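PDB 5OIU: type IV pilus assembly protein PilF from Thermus thermophilus HB8, which probably hydrolyses ATP as a six-subunit AAA+ motor to power the assembly of type IVa pili. Local coordinates for residues D26-P31 with K106-L111; I144-G149 with I270-Q275; K155-F160 with V180-P185; A309-G314 with T379-V384. One frame throughout, in Å; residues are numbered along the deposited sequence.

Contact 1: residues D26-P31 with K106-L111; sequences DIHIEP and KAVMRL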
# COMPACT_ATOMS: atom_id res chain seq x y z
N ASP C 26 -42.20 18.05 -5.28
CA ASP C 26 -41.21 17.67 -6.28
C ASP C 26 -41.70 18.05 -7.68
O ASP C 26 -42.91 18.10 -7.94
CB ASP C 26 -40.91 16.16 -6.23
CG ASP C 26 -40.58 15.66 -4.82
OD1 ASP C 26 -39.40 15.77 -4.42
OD2 ASP C 26 -41.48 15.17 -4.08
N ILE C 27 -40.75 18.30 -8.57
CA ILE C 27 -41.01 18.61 -9.98
C ILE C 27 -40.29 17.57 -10.84
O ILE C 27 -39.06 17.44 -10.75
CB ILE C 27 -40.51 20.01 -10.36
CG1 ILE C 27 -41.05 21.07 -9.42
CG2 ILE C 27 -40.85 20.33 -11.78
CD1 ILE C 27 -40.52 22.45 -9.77
N HIS C 28 -41.05 16.87 -11.68
CA HIS C 28 -40.51 15.85 -12.58
C HIS C 28 -40.62 16.31 -14.03
O HIS C 28 -41.72 16.60 -14.50
CB HIS C 28 -41.25 14.52 -12.45
CG HIS C 28 -41.16 13.91 -11.09
ND1 HIS C 28 -40.67 12.64 -10.89
CD2 HIS C 28 -41.52 14.38 -9.88
CE1 HIS C 28 -40.72 12.36 -9.60
NE2 HIS C 28 -41.24 13.39 -8.96
N ILE C 29 -39.49 16.31 -14.74
CA ILE C 29 -39.42 16.67 -16.16
C ILE C 29 -38.99 15.41 -16.91
O ILE C 29 -37.79 15.11 -17.01
CB ILE C 29 -38.48 17.85 -16.41
CG1 ILE C 29 -38.98 19.05 -15.59
CG2 ILE C 29 -38.44 18.21 -17.89
CD1 ILE C 29 -38.31 20.38 -15.91
N GLU C 30 -39.97 14.67 -17.45
CA GLU C 30 -39.74 13.36 -18.04
C GLU C 30 -39.81 13.41 -19.55
O GLU C 30 -40.89 13.61 -20.11
CB GLU C 30 -40.76 12.34 -17.53
CG GLU C 30 -41.16 12.45 -16.06
CD GLU C 30 -41.87 11.19 -15.57
OE1 GLU C 30 -41.69 10.81 -14.39
OE2 GLU C 30 -42.60 10.56 -16.39
N PRO C 31 -38.71 13.13 -20.26
CA PRO C 31 -38.84 12.84 -21.70
C PRO C 31 -39.58 11.51 -21.90
O PRO C 31 -39.30 10.53 -21.22
CB PRO C 31 -37.38 12.75 -22.17
CG PRO C 31 -36.65 12.28 -20.96
CD PRO C 31 -37.36 12.88 -19.76
N LYS C 106 -33.94 12.96 -17.63
CA LYS C 106 -35.04 13.31 -16.75
C LYS C 106 -34.48 14.14 -15.61
O LYS C 106 -33.41 13.83 -15.07
CB LYS C 106 -35.75 12.07 -16.21
CG LYS C 106 -36.72 12.41 -15.10
CD LYS C 106 -37.55 11.24 -14.61
CE LYS C 106 -38.52 11.74 -13.54
NZ LYS C 106 -39.45 10.72 -13.03
N ALA C 107 -35.18 15.20 -15.25
CA ALA C 107 -34.74 16.04 -14.16
C ALA C 107 -35.79 16.00 -13.06
O ALA C 107 -36.98 16.12 -13.34
CB ALA C 107 -34.50 17.47 -14.64
N VAL C 108 -35.35 15.78 -11.82
CA VAL C 108 -36.24 15.88 -10.67
C VAL C 108 -35.72 17.01 -9.80
O VAL C 108 -34.51 17.11 -9.54
CB VAL C 108 -36.33 14.56 -9.87
CG1 VAL C 108 -37.12 14.78 -8.58
CG2 VAL C 108 -37.01 13.46 -10.69
N MET C 109 -36.62 17.89 -9.38
CA MET C 109 -36.28 18.94 -8.44
C MET C 109 -37.17 18.80 -7.21
O MET C 109 -38.38 19.03 -7.29
CB MET C 109 -36.43 20.31 -9.10
CG MET C 109 -35.24 20.69 -9.97
SD MET C 109 -35.43 22.24 -10.86
CE MET C 109 -36.99 21.98 -11.71
N ARG C 110 -36.58 18.40 -6.08
CA ARG C 110 -37.33 18.37 -4.84
C ARG C 110 -37.29 19.73 -4.19
O ARG C 110 -36.22 20.32 -4.02
CB ARG C 110 -36.80 17.31 -3.86
CG ARG C 110 -37.47 17.52 -2.47
CD ARG C 110 -37.60 16.27 -1.58
NE ARG C 110 -38.37 15.19 -2.18
CZ ARG C 110 -38.02 13.92 -2.05
NH1 ARG C 110 -36.94 13.62 -1.34
NH2 ARG C 110 -38.73 12.95 -2.62
N LEU C 111 -38.46 20.24 -3.80
CA LEU C 111 -38.52 21.49 -3.07
C LEU C 111 -38.21 21.22 -1.60
O LEU C 111 -38.92 20.45 -0.95
CB LEU C 111 -39.88 22.14 -3.23
CG LEU C 111 -40.05 22.88 -4.56
CD1 LEU C 111 -40.44 21.93 -5.68
CD2 LEU C 111 -41.06 23.99 -4.44

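Contact 2: residues I144-G149 with I270-Q275; sequences IFLITG and IGVLSQ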
# COMPACT_ATOMS: atom_id res chain seq x y z
N ILE C 144 -8.66 20.98 14.29
CA ILE C 144 -9.63 20.89 13.21
C ILE C 144 -10.70 19.89 13.62
O ILE C 144 -10.40 18.76 14.02
CB ILE C 144 -8.98 20.51 11.87
CG1 ILE C 144 -10.02 20.41 10.76
CG2 ILE C 144 -8.12 19.25 11.98
CD1 ILE C 144 -9.46 20.82 9.41
N PHE C 145 -11.95 20.34 13.58
CA PHE C 145 -13.11 19.52 13.89
C PHE C 145 -13.87 19.33 12.59
O PHE C 145 -14.23 20.31 11.93
CB PHE C 145 -13.96 20.20 14.96
CG PHE C 145 -15.20 19.48 15.28
CD1 PHE C 145 -15.21 18.10 15.34
CD2 PHE C 145 -16.37 20.17 15.51
CE1 PHE C 145 -16.36 17.42 15.62
CE2 PHE C 145 -17.54 19.49 15.80
CZ PHE C 145 -17.53 18.12 15.87
N LEU C 146 -14.05 18.07 12.17
CA LEU C 146 -14.62 17.76 10.87
C LEU C 146 -16.07 17.36 11.02
O LEU C 146 -16.40 16.50 11.84
CB LEU C 146 -13.86 16.62 10.18
CG LEU C 146 -12.42 16.89 9.75
CD1 LEU C 146 -11.85 15.66 9.04
CD2 LEU C 146 -12.37 18.14 8.87
N ILE C 147 -16.94 18.02 10.25
CA ILE C 147 -18.36 17.65 10.17
C ILE C 147 -18.56 16.91 8.87
O ILE C 147 -18.22 17.41 7.79
CB ILE C 147 -19.29 18.88 10.23
CG1 ILE C 147 -18.89 19.86 11.34
CG2 ILE C 147 -20.75 18.41 10.31
CD1 ILE C 147 -18.94 19.30 12.71
N THR C 148 -19.15 15.73 8.95
CA THR C 148 -19.12 14.84 7.81
C THR C 148 -20.46 14.14 7.66
O THR C 148 -21.20 13.93 8.63
CB THR C 148 -17.94 13.84 7.95
OG1 THR C 148 -17.66 13.21 6.69
CG2 THR C 148 -18.23 12.77 8.98
N GLY C 149 -20.77 13.82 6.41
CA GLY C 149 -21.97 13.11 6.09
C GLY C 149 -22.15 13.12 4.59
O GLY C 149 -21.41 13.79 3.86
N ILE C 270 -9.19 17.10 16.17
CA ILE C 270 -9.71 16.95 17.52
C ILE C 270 -10.95 16.08 17.55
O ILE C 270 -11.26 15.51 18.61
CB ILE C 270 -10.00 18.31 18.18
CG1 ILE C 270 -10.80 19.20 17.25
CG2 ILE C 270 -8.72 19.02 18.52
CD1 ILE C 270 -11.04 20.57 17.82
N GLY C 271 -11.65 15.93 16.43
CA GLY C 271 -12.81 15.07 16.40
C GLY C 271 -13.46 15.08 15.03
O GLY C 271 -13.19 15.96 14.20
N VAL C 272 -14.31 14.07 14.82
CA VAL C 272 -15.09 13.95 13.59
C VAL C 272 -16.54 13.70 13.97
O VAL C 272 -16.83 12.79 14.76
CB VAL C 272 -14.58 12.82 12.68
CG1 VAL C 272 -15.33 12.84 11.36
CG2 VAL C 272 -13.09 13.00 12.42
N LEU C 273 -17.44 14.49 13.41
CA LEU C 273 -18.87 14.29 13.58
C LEU C 273 -19.45 13.82 12.26
O LEU C 273 -19.32 14.52 11.25
CB LEU C 273 -19.57 15.57 14.03
CG LEU C 273 -21.05 15.30 14.14
CD1 LEU C 273 -21.29 14.47 15.38
CD2 LEU C 273 -21.80 16.61 14.22
N SER C 274 -20.10 12.66 12.27
CA SER C 274 -20.85 12.16 11.13
C SER C 274 -22.33 12.21 11.44
O SER C 274 -22.75 11.86 12.55
CB SER C 274 -20.47 10.71 10.79
OG SER C 274 -20.97 10.39 9.52
N GLN C 275 -23.15 12.62 10.47
CA GLN C 275 -24.56 12.66 10.80
C GLN C 275 -25.45 12.29 9.62
O GLN C 275 -25.02 12.24 8.46
CB GLN C 275 -24.94 14.03 11.38
CG GLN C 275 -24.75 15.25 10.49
CD GLN C 275 -25.25 16.51 11.20
OE1 GLN C 275 -24.64 16.98 12.17
NE2 GLN C 275 -26.37 17.04 10.75

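Contact 3: residues K155-F160 with V180-P185; sequences KSFTTF and VEYEIP. With MG (magnesium ion), chain R; ATP (adenosine-5'-triphosphate), chain Q.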
# COMPACT_ATOMS: atom_id res chain seq x y z
N LYS C 155 -24.96 19.10 7.40
CA LYS C 155 -23.62 19.51 7.81
C LYS C 155 -23.53 21.01 8.05
O LYS C 155 -23.02 21.46 9.09
CB LYS C 155 -22.59 19.10 6.75
CG LYS C 155 -22.43 17.60 6.53
CD LYS C 155 -21.53 17.35 5.30
CE LYS C 155 -22.35 16.78 4.13
NZ LYS C 155 -22.82 17.77 3.11
N SER C 156 -24.00 21.82 7.10
CA SER C 156 -23.91 23.26 7.27
C SER C 156 -24.79 23.75 8.43
O SER C 156 -24.41 24.66 9.17
CB SER C 156 -24.27 23.95 5.97
OG SER C 156 -23.21 23.76 5.07
N PHE C 157 -25.96 23.14 8.60
CA PHE C 157 -26.84 23.56 9.69
C PHE C 157 -26.18 23.29 11.04
O PHE C 157 -26.22 24.15 11.93
CB PHE C 157 -28.16 22.82 9.57
CG PHE C 157 -29.26 23.36 10.42
CD1 PHE C 157 -30.03 24.43 9.98
CD2 PHE C 157 -29.58 22.75 11.64
CE1 PHE C 157 -31.10 24.92 10.75
CE2 PHE C 157 -30.64 23.22 12.41
CZ PHE C 157 -31.40 24.31 11.97
N THR C 158 -25.57 22.12 11.20
CA THR C 158 -24.83 21.83 12.43
C THR C 158 -23.66 22.79 12.60
O THR C 158 -23.44 23.33 13.69
CB THR C 158 -24.34 20.38 12.41
OG1 THR C 158 -25.46 19.52 12.64
CG2 THR C 158 -23.26 20.13 13.47
N THR C 159 -22.92 23.03 11.52
CA THR C 159 -21.73 23.88 11.57
C THR C 159 -22.05 25.27 12.09
O THR C 159 -21.36 25.79 12.98
CB THR C 159 -21.11 23.96 10.17
OG1 THR C 159 -20.50 22.69 9.85
CG2 THR C 159 -20.10 25.08 10.10
N PHE C 160 -23.12 25.89 11.57
CA PHE C 160 -23.43 27.26 11.95
C PHE C 160 -23.99 27.35 13.35
O PHE C 160 -23.74 28.34 14.05
CB PHE C 160 -24.37 27.86 10.93
CG PHE C 160 -23.66 28.39 9.75
CD1 PHE C 160 -23.06 29.64 9.80
CD2 PHE C 160 -23.52 27.61 8.62
CE1 PHE C 160 -22.35 30.12 8.71
CE2 PHE C 160 -22.82 28.09 7.52
CZ PHE C 160 -22.24 29.35 7.56
N VAL C 180 -21.96 31.18 0.24
CA VAL C 180 -22.41 31.63 1.56
C VAL C 180 -23.93 31.49 1.61
O VAL C 180 -24.64 32.08 0.79
CB VAL C 180 -21.98 33.07 1.83
CG1 VAL C 180 -22.74 33.63 3.01
CG2 VAL C 180 -20.50 33.14 2.11
N GLU C 181 -24.42 30.78 2.61
CA GLU C 181 -25.87 30.53 2.76
C GLU C 181 -26.45 31.44 3.84
O GLU C 181 -27.06 32.43 3.52
CB GLU C 181 -26.09 29.10 3.24
CG GLU C 181 -25.89 28.04 2.19
CD GLU C 181 -25.82 26.63 2.76
OE1 GLU C 181 -26.86 26.09 3.09
OE2 GLU C 181 -24.73 26.10 2.87
N TYR C 182 -26.29 31.08 5.07
CA TYR C 182 -26.81 31.88 6.16
C TYR C 182 -25.90 33.08 6.43
O TYR C 182 -24.72 33.10 6.06
CB TYR C 182 -26.93 31.03 7.43
CG TYR C 182 -27.63 29.69 7.22
CD1 TYR C 182 -26.94 28.59 6.71
CD2 TYR C 182 -28.98 29.53 7.55
CE1 TYR C 182 -27.59 27.36 6.52
CE2 TYR C 182 -29.63 28.30 7.37
CZ TYR C 182 -28.94 27.22 6.85
OH TYR C 182 -29.59 26.01 6.67
N GLU C 183 -26.49 34.10 7.06
CA GLU C 183 -25.79 35.27 7.60
C GLU C 183 -25.89 35.22 9.12
O GLU C 183 -26.99 35.31 9.67
CB GLU C 183 -26.40 36.57 7.08
CG GLU C 183 -26.66 36.59 5.60
CD GLU C 183 -25.53 37.24 4.84
OE1 GLU C 183 -25.78 38.26 4.16
OE2 GLU C 183 -24.38 36.74 4.95
N ILE C 184 -24.75 35.06 9.78
CA ILE C 184 -24.65 35.16 11.23
C ILE C 184 -24.09 36.53 11.57
O ILE C 184 -23.06 36.93 10.99
CB ILE C 184 -23.77 34.04 11.84
CG1 ILE C 184 -24.42 32.66 11.74
CG2 ILE C 184 -23.47 34.33 13.31
CD1 ILE C 184 -23.94 31.64 12.82
N PRO C 185 -24.69 37.27 12.51
CA PRO C 185 -24.09 38.52 12.97
C PRO C 185 -22.69 38.29 13.51
O PRO C 185 -22.43 37.32 14.22
CB PRO C 185 -25.03 38.95 14.09
CG PRO C 185 -25.58 37.65 14.62
CD PRO C 185 -25.82 36.86 13.36
MG MG R . -23.75 22.34 3.45
PG ATP Q . -24.99 20.10 1.41
O1G ATP Q . -24.56 18.65 1.17
O2G ATP Q . -23.85 21.01 1.81
O3G ATP Q . -25.84 20.69 0.32
PB ATP Q . -25.73 19.96 4.19
O1B ATP Q . -25.15 18.60 4.46
O2B ATP Q . -24.99 21.22 4.60
O3B ATP Q . -26.07 20.08 2.62
PA ATP Q . -27.89 21.45 5.19
O1A ATP Q . -27.53 22.14 6.48
O2A ATP Q . -27.83 22.24 3.91
O3A ATP Q . -27.15 20.05 4.92
O5' ATP Q . -29.40 20.97 5.45
C5' ATP Q . -30.17 20.30 4.45
C4' ATP Q . -31.63 20.44 4.86
O4' ATP Q . -31.89 19.74 6.09
C3' ATP Q . -31.96 21.90 5.10
O3' ATP Q . -33.26 22.08 4.50
C2' ATP Q . -31.94 22.03 6.62
O2' ATP Q . -32.75 23.10 7.14
C1' ATP Q . -32.36 20.63 7.09
N9 ATP Q . -31.76 20.24 8.38
C8 ATP Q . -30.44 20.30 8.66
N7 ATP Q . -30.19 19.86 9.92
C5 ATP Q . -31.37 19.51 10.47
C6 ATP Q . -31.80 18.97 11.78
N6 ATP Q . -30.91 18.72 12.77
N1 ATP Q . -33.12 18.73 11.95
C2 ATP Q . -34.01 18.98 10.96
N3 ATP Q . -33.69 19.47 9.75
C4 ATP Q . -32.40 19.75 9.44
O HOH W 1 -25.51 23.15 2.94
O HOH W 2 -22.69 23.81 2.33
O HOH W 3 -22.00 21.53 3.53

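Contact 4: residues A309-G314 with T379-V384; sequences ARLYKG and TTLEEV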
# COMPACT_ATOMS: atom_id res chain seq x y z
N ALA C 309 -38.24 -2.12 26.11
CA ALA C 309 -38.17 -1.36 24.87
C ALA C 309 -39.44 -1.49 24.06
O ALA C 309 -39.92 -2.59 23.81
CB ALA C 309 -36.98 -1.82 24.03
N ARG C 310 -40.01 -0.34 23.68
CA ARG C 310 -41.10 -0.26 22.72
C ARG C 310 -40.66 0.64 21.57
O ARG C 310 -39.77 1.48 21.73
CB ARG C 310 -42.39 0.28 23.37
CG ARG C 310 -43.40 -0.81 23.87
CD ARG C 310 -42.72 -2.14 24.27
NE ARG C 310 -43.45 -3.00 25.21
CZ ARG C 310 -43.02 -4.19 25.64
NH1 ARG C 310 -43.75 -4.91 26.50
NH2 ARG C 310 -41.85 -4.68 25.23
N LEU C 311 -41.25 0.43 20.40
CA LEU C 311 -40.99 1.21 19.19
C LEU C 311 -42.30 1.82 18.71
O LEU C 311 -43.38 1.49 19.20
CB LEU C 311 -40.39 0.35 18.06
CG LEU C 311 -38.98 -0.23 18.14
CD1 LEU C 311 -38.79 -1.20 16.98
CD2 LEU C 311 -37.87 0.84 18.16
N TYR C 312 -42.19 2.71 17.72
CA TYR C 312 -43.30 3.57 17.33
C TYR C 312 -43.33 3.74 15.82
O TYR C 312 -42.31 3.62 15.14
CB TYR C 312 -43.22 4.95 18.02
CG TYR C 312 -43.10 4.84 19.52
CD1 TYR C 312 -41.89 4.56 20.14
CD2 TYR C 312 -44.22 4.98 20.33
CE1 TYR C 312 -41.79 4.41 21.51
CE2 TYR C 312 -44.14 4.85 21.71
CZ TYR C 312 -42.93 4.57 22.29
OH TYR C 312 -42.88 4.44 23.66
N LYS C 313 -44.52 4.01 15.29
CA LYS C 313 -44.68 4.45 13.92
C LYS C 313 -45.86 5.41 13.87
O LYS C 313 -46.61 5.56 14.83
CB LYS C 313 -44.87 3.28 12.95
CG LYS C 313 -46.30 2.76 12.86
CD LYS C 313 -46.43 1.59 11.87
CE LYS C 313 -47.74 1.67 11.04
NZ LYS C 313 -48.36 0.35 10.68
N GLY C 314 -46.01 6.08 12.71
CA GLY C 314 -47.15 6.92 12.45
C GLY C 314 -48.17 6.21 11.59
O GLY C 314 -47.86 5.77 10.47
N THR C 379 -38.35 8.64 15.77
CA THR C 379 -38.35 8.13 14.41
C THR C 379 -38.74 6.65 14.43
O THR C 379 -38.83 6.00 15.48
CB THR C 379 -36.99 8.34 13.74
OG1 THR C 379 -37.05 7.94 12.38
CG2 THR C 379 -35.88 7.54 14.46
N THR C 380 -38.99 6.12 13.24
CA THR C 380 -39.18 4.69 13.10
C THR C 380 -37.84 4.00 13.03
O THR C 380 -36.81 4.61 12.72
CB THR C 380 -39.96 4.37 11.84
OG1 THR C 380 -39.13 4.66 10.70
CG2 THR C 380 -41.24 5.19 11.78
N LEU C 381 -37.84 2.71 13.33
CA LEU C 381 -36.63 1.93 13.13
C LEU C 381 -36.28 1.83 11.65
O LEU C 381 -35.10 1.80 11.29
CB LEU C 381 -36.78 0.54 13.74
CG LEU C 381 -35.59 -0.37 13.50
CD1 LEU C 381 -34.47 -0.01 14.47
CD2 LEU C 381 -36.00 -1.84 13.63
N GLU C 382 -37.29 1.79 10.77
CA GLU C 382 -37.02 1.69 9.34
C GLU C 382 -36.22 2.89 8.85
O GLU C 382 -35.24 2.73 8.11
CB GLU C 382 -38.32 1.56 8.54
CG GLU C 382 -38.96 0.15 8.61
CD GLU C 382 -39.62 -0.14 9.97
OE1 GLU C 382 -40.18 0.80 10.58
OE2 GLU C 382 -39.59 -1.30 10.43
N GLU C 383 -36.62 4.10 9.26
CA GLU C 383 -35.84 5.29 8.94
C GLU C 383 -34.40 5.13 9.37
O GLU C 383 -33.47 5.41 8.60
CB GLU C 383 -36.46 6.51 9.61
CG GLU C 383 -37.53 7.16 8.79
CD GLU C 383 -36.98 7.70 7.48
OE1 GLU C 383 -36.07 8.53 7.54
OE2 GLU C 383 -37.46 7.28 6.40
N VAL C 384 -34.18 4.63 10.59
CA VAL C 384 -32.82 4.42 11.08
C VAL C 384 -32.07 3.45 10.19
O VAL C 384 -30.99 3.75 9.67
CB VAL C 384 -32.85 3.94 12.54
CG1 VAL C 384 -31.48 3.45 12.96
CG2 VAL C 384 -33.34 5.08 13.46

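Contact 1: residues D26-P31 with K106-L111
K106 reaches from strand 104-111 across to E30 and H28 on strand 26-31, the two being the central, antiparallel pair of the six-stranded sheet that precedes the P-loop core in the chain. With its CG anti to the backbone N (chi1 169°) and every later bond extended, the lysine can be followed atom by atom. K106 CB lies 4.0 Å from P31 CD, CG passes 3.5 Å from I29 O, CD runs alongside E30 CG at 4.1 Å, and CE comes within 3.5 Å of H28 ND1. At the tip, K106 NZ forms a salt bridge of 2.6 Å with E30 OE1, on the anti side and 33° out of the carboxylate plane. K106 NZ also donates to H28 ND1 at 3.1 Å, almost exactly in the ring plane. V108 CG2 sits over one face of the H28 ring in a CH-pi contact, 4.1 Å from the centroid, while H28 NE2 and R110 NH2 both bind D211 of the second subunit. On the apolar face helices 6-22 and 57-67 cover I27, I29 and A107, while M109 packs on L94 and L96; I27-M109 and I29-A107 are the hydrogen-bonded pairs. At the far end a short, bent salt bridge of 2.5 Å joins R110 NE to the syn lone pair of D26 OD1, the oxygen tilted out of the guanidinium plane and the carboxylate and guanidinium planes turned 70° apart.

Contact 2: residues I144-G149 with I270-Q275
T148 and L273 meet where the two strands pack most closely: T148 N donates to L273 O at 2.6 Å, and T148 CG2, lodged between its own backbone N and carbonyl carbon, presses to 3.1 Å from the same oxygen. T148 CG2 also lies 3.5 Å from S274 CB, so the threonine's carbon branch is wedged against the partner strand while its OG1 turns to T245 and L243 O on the other side. One step on, T148 O receives Q275 N at 3.0 Å. The strands run parallel, 13° apart, as neighbours in the mixed sheet of a P-loop NTPase core; strand 143-148 leads straight into G149, the first glycine of the Walker A loop, and Q275 reaches T158 on the helix that follows. The I270 end is less buried. I270 is partly exposed and the CB bond of I144 points away, yet I270 CG1 still packs on F145 CB, and I270 N bonds I144 O at 3.0 Å. Next to I144 stands F145, whose CG is anti to its backbone N (chi1 177°); this lays the ring edge along the G271 peptide, CD1 3.2 Å from G271 O, and brings CZ to 3.7 Å from L273 CB. With an alanine here the ring is gone, which would probably open a gap between L273 and the side chains of F134, V137 and I162. Along the opposite face, L146 and V272 pack under helix 248-257, V272 CG1 reaching T148 CG2 at 3.8 Å.

Contact 3: residues K155-F160 with V180-P185
F160 and Y182 both carry CG anti to the carbonyl carbon (chi1 -83° and -49°), which turns the two rings toward each other obliquely, F160 CD2 4.0 Å from Y182 CD1. I184 CD1 meets the edge of the F160 ring at CD1, 3.7 Å away, and Y182 OH lies in the plane of the F157 ring, 3.7 Å from its CD1. Beyond these ring contacts E181 approaches the metal site without entering it: its OE2 stays 3.6 Å from S156 OG and accepts a hydrogen bond of 3.1 Å from water 2. S156 OG itself binds the magnesium ion at 2.2 Å, the remaining ligands being ATP O2G, ATP O2B and three waters. K155, bent near its end, brings NZ 2.8 Å from ATP O1B and equally close to O1G, while its backbone N also donates to O1B. A methionine in its place lacks the ammonium group and would probably leave the beta and gamma phosphates without a charge that now spans them. Backbone amides of S156 and F157 hold O2B and O1A. Helix start, lysine, metal-binding serine and amide-wrapped phosphates together make the Walker A P-loop, here with nucleotide bound.

Contact 4: residues A309-G314 with T379-V384
L311 and L381 supply the apolar part of this contact, crossing obliquely with L311 CD1 4.2 Å from L381 CB. T380 adds a second van der Waals contact: its CG2 rests 3.9 Å from Y312 O and 4.1 Å from K313 CA, touching the backbone of strand 311-314 more than its side chains. The polar contacts lie beside the interface, with no hydrogen bond running across it. T380 occupies the N-cap of helix 381-387; with chi1 at 69° its OG1 sits between the backbone N and the carbonyl carbon and accepts from E383 N, 2.9 Å away and nearly straight at 170°. The same torsion sends CG2 to the strand, so one residue caps the helix with its oxygen and packs with its methyl. Y325 also bonds T380 OG1, and R279 pairs with E383 and receives T379 OG1 on its carbonyl. The contact sets the C-terminal helix against the small two-stranded antiparallel sheet of strands 286-289 and 311-314, whose neighbouring loops hold the zinc cysteines C282, C285, C317 and C320. With no polar bond between them, the two segments meet by van der Waals contact, so their relative placing probably depends also on R279 and Y325.

Contact 1 comes first along the chain and lies in the antiparallel sheet; contacts 2 and 3 belong to the P-loop core, with contact 3 formed within the stretch of chain that contact 2 spans, and contact 4 follows near the C-terminus. Contacts 2 and 3 are the neighbouring pair, their centres about 15 Å apart: strand 143-148 runs into helix 155-166 through the Walker A loop, and Q275 OE1 meets T158 OG1 at 2.7 Å. The centres of contacts 1 and 2 are about 32 Å apart, on opposite sides of the chain's centre. At contact 1 the antiparallel sheet packs on a neighbouring subunit, consistent with a role in joining subunits of the hexamer.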